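Local atomic coordinates of L-lysine 6-oxidase (Marinomonas mediterranea, PDB entry 3WEU), a protein that oxidises the epsilon-amino group of L-lysine with a cysteine tryptophylquinone cofactor, releasing hydrogen peroxide that makes it antibacterial. Residues Leu457-Ile462 with Asp488-Glu493. Sequence-based numbering, arbitrary orientation.
Sequences LQNPVI and DECEEE. With EDO (1,2-ethanediol), chain I.
The carboxylate of Glu493 turns one face to Val461. CG1 of Val461 stands over that face, 3.7 Å from Glu493 CD, and is almost as near to both oxygens. The contact is purely van der Waals. Beyond CG the Glu493 chain is extended, so its carboxylate reaches over Val461 and the side chains cross at an angle.

The second flat group is the amide of Asn459. Cys490 lies over one face near the nitrogen, with CB 3.8 Å from Asn459 ND2. The outer end of the amide meets a 1,2-ethanediol, probably left from crystallisation. ND2 donates to its O2 at 2.8 Å, nearly straight at 171°, while O1 donates to OD1. OD1 also accepts from Val461 N at 3.1 Å. That donor sits 37° out of the carbonyl plane, on the same side as Cys490. With CG swung away from its own N (chi1 -162°), the Asn459 amide reaches toward Cys490 and the diol. It is held through both polar atoms.

The bond to Val461 N makes an Asx turn, which leads into the 3-10 turn 460-462. Across from it is the short helix 489-492, N-capped by Asp488 through Cys490 N. Glu493 follows its last turn with positive phi. Both pieces belong to the C-terminal family region of the oxidase.

Val461 CG2 points at the helix backbone, 3.5 Å from Cys490 O. Ile462 CG2 packs against Cys490 SG at 3.8 Å and also touches Glu489 CG. The carboxylate of Glu489 turns to Lys503 and Arg504, with which it forms salt bridges. No direct hydrogen bond joins the two segments. One water links them instead, donating to Val461 O at 2.9 Å and Glu489 O at 2.7 Å. Lys470 NZ donates to Glu493 O and, weakly, to Val461 O.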
ATOM      1  N   LEU A 457      25.357  -6.461  25.448  1.00 14.51           N
ATOM      2  CA  LEU A 457      25.879  -5.967  26.700  1.00 13.85           C
ATOM      3  C   LEU A 457      25.975  -6.974  27.804  1.00 14.81           C
ATOM      4  O   LEU A 457      26.595  -6.717  28.865  1.00 14.42           O
ATOM      5  CB  LEU A 457      25.036  -4.796  27.189  1.00 15.69           C
ATOM      6  CG  LEU A 457      25.270  -3.401  26.615  1.00 15.89           C
ATOM      7  CD1 LEU A 457      26.520  -2.858  27.205  1.00 16.25           C
ATOM      8  CD2 LEU A 457      25.307  -3.344  25.110  1.00 15.78           C
ATOM      9  N   GLN A 458      25.318  -8.115  27.622  1.00 14.94           N
ATOM     10  CA  GLN A 458      25.432  -9.200  28.544  1.00 15.61           C
ATOM     11  C   GLN A 458      26.689 -10.059  28.294  1.00 16.56           C
ATOM     12  O   GLN A 458      27.046 -10.910  29.120  1.00 18.12           O
ATOM     13  CB  GLN A 458      24.212 -10.123  28.442  1.00 15.81           C
ATOM     14  CG  GLN A 458      22.945  -9.500  29.027  1.00 16.27           C
ATOM     15  CD  GLN A 458      21.743 -10.371  28.771  1.00 16.89           C
ATOM     16  OE1 GLN A 458      21.796 -11.599  28.946  1.00 15.87           O
ATOM     17  NE2 GLN A 458      20.657  -9.751  28.277  1.00 17.54           N
ATOM     18  N   ASN A 459      27.325  -9.812  27.201  1.00 14.91           N
ATOM     19  CA  ASN A 459      28.467 -10.639  26.803  1.00 15.50           C
ATOM     20  C   ASN A 459      29.797 -10.140  27.341  1.00 15.84           C
ATOM     21  O   ASN A 459      30.199  -9.077  26.984  1.00 17.70           O
ATOM     22  CB  ASN A 459      28.539 -10.745  25.311  1.00 15.20           C
ATOM     23  CG  ASN A 459      29.404 -11.922  24.899  1.00 17.28           C
ATOM     24  OD1 ASN A 459      30.335 -12.250  25.620  1.00 18.57           O
ATOM     25  ND2 ASN A 459      29.033 -12.607  23.834  1.00 17.88           N
ATOM     26  N   PRO A 460      30.426 -10.879  28.269  1.00 17.03           N
ATOM     27  CA  PRO A 460      31.583 -10.340  28.878  1.00 19.64           C
ATOM     28  C   PRO A 460      32.718 -10.040  27.909  1.00 19.68           C
ATOM     29  O   PRO A 460      33.585  -9.203  28.271  1.00 20.05           O
ATOM     30  CB  PRO A 460      32.051 -11.439  29.837  1.00 18.97           C
ATOM     31  CG  PRO A 460      31.431 -12.693  29.338  1.00 21.35           C
ATOM     32  CD  PRO A 460      30.122 -12.217  28.780  1.00 19.12           C
ATOM     33  N   VAL A 461      32.704 -10.667  26.741  1.00 17.71           N
ATOM     34  CA  VAL A 461      33.833 -10.426  25.810  1.00 20.94           C
ATOM     35  C   VAL A 461      33.915  -9.002  25.242  1.00 20.01           C
ATOM     36  O   VAL A 461      34.939  -8.622  24.674  1.00 20.14           O
ATOM     37  CB  VAL A 461      33.888 -11.437  24.673  1.00 19.55           C
ATOM     38  CG1 VAL A 461      33.802 -12.887  25.185  1.00 21.24           C
ATOM     39  CG2 VAL A 461      32.855 -11.124  23.630  1.00 21.36           C
ATOM     40  N   ILE A 462      32.856  -8.186  25.377  1.00 17.96           N
ATOM     41  CA  ILE A 462      32.957  -6.797  24.963  1.00 18.46           C
ATOM     42  C   ILE A 462      33.553  -5.874  25.972  1.00 17.60           C
ATOM     43  O   ILE A 462      33.743  -4.700  25.679  1.00 20.83           O
ATOM     44  CB  ILE A 462      31.597  -6.230  24.500  1.00 18.11           C
ATOM     45  CG1 ILE A 462      30.650  -5.975  25.665  1.00 19.16           C
ATOM     46  CG2 ILE A 462      30.959  -7.141  23.490  1.00 19.58           C
ATOM     47  CD1 ILE A 462      29.520  -5.050  25.321  1.00 21.09           C
ATOM     48  N   ASP A 488      31.544  -8.603  14.075  1.00 23.39           N
ATOM     49  CA  ASP A 488      30.868  -8.809  15.349  1.00 23.16           C
ATOM     50  C   ASP A 488      31.874  -8.803  16.485  1.00 22.78           C
ATOM     51  O   ASP A 488      32.660  -9.710  16.678  1.00 20.71           O
ATOM     52  CB  ASP A 488      30.109 -10.111  15.335  1.00 24.57           C
ATOM     53  CG  ASP A 488      29.208 -10.279  16.570  1.00 23.90           C
ATOM     54  OD1 ASP A 488      29.299  -9.438  17.495  1.00 24.40           O
ATOM     55  OD2 ASP A 488      28.416 -11.220  16.595  1.00 23.49           O
ATOM     56  N   GLU A 489      31.851  -7.730  17.275  1.00 19.79           N
ATOM     57  CA  GLU A 489      32.652  -7.648  18.447  1.00 18.17           C
ATOM     58  C   GLU A 489      32.466  -8.762  19.430  1.00 18.27           C
ATOM     59  O   GLU A 489      33.385  -9.095  20.206  1.00 18.72           O
ATOM     60  CB  GLU A 489      32.361  -6.320  19.129  1.00 22.83           C
ATOM     61  CG  GLU A 489      30.954  -6.197  19.780  1.00 19.69           C
ATOM     62  CD  GLU A 489      29.779  -6.081  18.808  1.00 22.59           C
ATOM     63  OE1 GLU A 489      29.905  -5.947  17.540  1.00 20.91           O
ATOM     64  OE2 GLU A 489      28.632  -6.066  19.347  1.00 23.98           O
ATOM     65  N   CYS A 490      31.256  -9.344  19.476  1.00 19.28           N
ATOM     66  CA  CYS A 490      31.080 -10.545  20.324  1.00 18.02           C
ATOM     67  C   CYS A 490      31.756 -11.817  19.811  1.00 20.96           C
ATOM     68  O   CYS A 490      32.082 -12.680  20.605  1.00 19.92           O
ATOM     69  CB  CYS A 490      29.610 -10.852  20.502  1.00 17.75           C
ATOM     70  SG  CYS A 490      28.783  -9.477  21.406  1.00 20.27           S
ATOM     71  N   GLU A 491      31.890 -11.932  18.512  1.00 20.22           N
ATOM     72  CA  GLU A 491      32.622 -13.041  17.888  1.00 23.10           C
ATOM     73  C   GLU A 491      34.137 -12.846  17.992  1.00 23.15           C
ATOM     74  O   GLU A 491      34.853 -13.748  18.434  1.00 23.78           O
ATOM     75  CB  GLU A 491      32.215 -13.187  16.422  1.00 24.62           C
ATOM     76  CG  GLU A 491      33.011 -14.271  15.734  1.00 29.78           C
ATOM     77  CD  GLU A 491      32.499 -14.543  14.358  1.00 36.63           C
ATOM     78  OE1 GLU A 491      31.651 -13.786  13.883  1.00 39.17           O
ATOM     79  OE2 GLU A 491      32.948 -15.519  13.748  1.00 39.16           O
ATOM     80  N   GLU A 492      34.648 -11.682  17.654  1.00 21.79           N
ATOM     81  CA  GLU A 492      36.139 -11.484  17.709  1.00 24.93           C
ATOM     82  C   GLU A 492      36.711 -11.313  19.042  1.00 25.07           C
ATOM     83  O   GLU A 492      37.870 -11.632  19.213  1.00 21.88           O
ATOM     84  CB  GLU A 492      36.564 -10.263  16.898  1.00 26.98           C
ATOM     85  CG  GLU A 492      35.977 -10.255  15.516  1.00 27.97           C
ATOM     86  CD  GLU A 492      36.238 -11.556  14.752  1.00 33.29           C
ATOM     87  OE1 GLU A 492      37.261 -12.214  14.970  1.00 36.81           O
ATOM     88  OE2 GLU A 492      35.378 -11.942  13.951  1.00 38.92           O
ATOM     89  N   GLU A 493      35.957 -10.724  20.012  1.00 20.97           N
ATOM     90  CA  GLU A 493      36.409 -10.645  21.396  1.00 20.16           C
ATOM     91  C   GLU A 493      37.481  -9.619  21.632  1.00 20.74           C
ATOM     92  O   GLU A 493      37.963  -9.482  22.731  1.00 20.59           O
ATOM     93  CB  GLU A 493      36.870 -11.993  22.024  1.00 21.99           C
ATOM     94  CG  GLU A 493      35.868 -13.123  21.779  1.00 22.36           C
ATOM     95  CD  GLU A 493      36.005 -14.345  22.632  1.00 27.11           C
ATOM     96  OE1 GLU A 493      36.919 -14.462  23.424  1.00 28.84           O
ATOM     97  OE2 GLU A 493      35.146 -15.226  22.525  1.00 25.29           O
TER
HETATM   98  C1  EDO I 807      31.217 -15.869  25.165  1.00 29.43           C
HETATM   99  O1  EDO I 807      30.747 -14.901  26.114  1.00 24.44           O
HETATM  100  C2  EDO I 807      30.408 -15.969  23.897  1.00 25.56           C
HETATM  101  O2  EDO I 807      30.631 -14.793  23.082  1.00 25.99           O
HETATM  102  O   HOH W   1      34.968  -7.671  21.939  1.00 21.73           O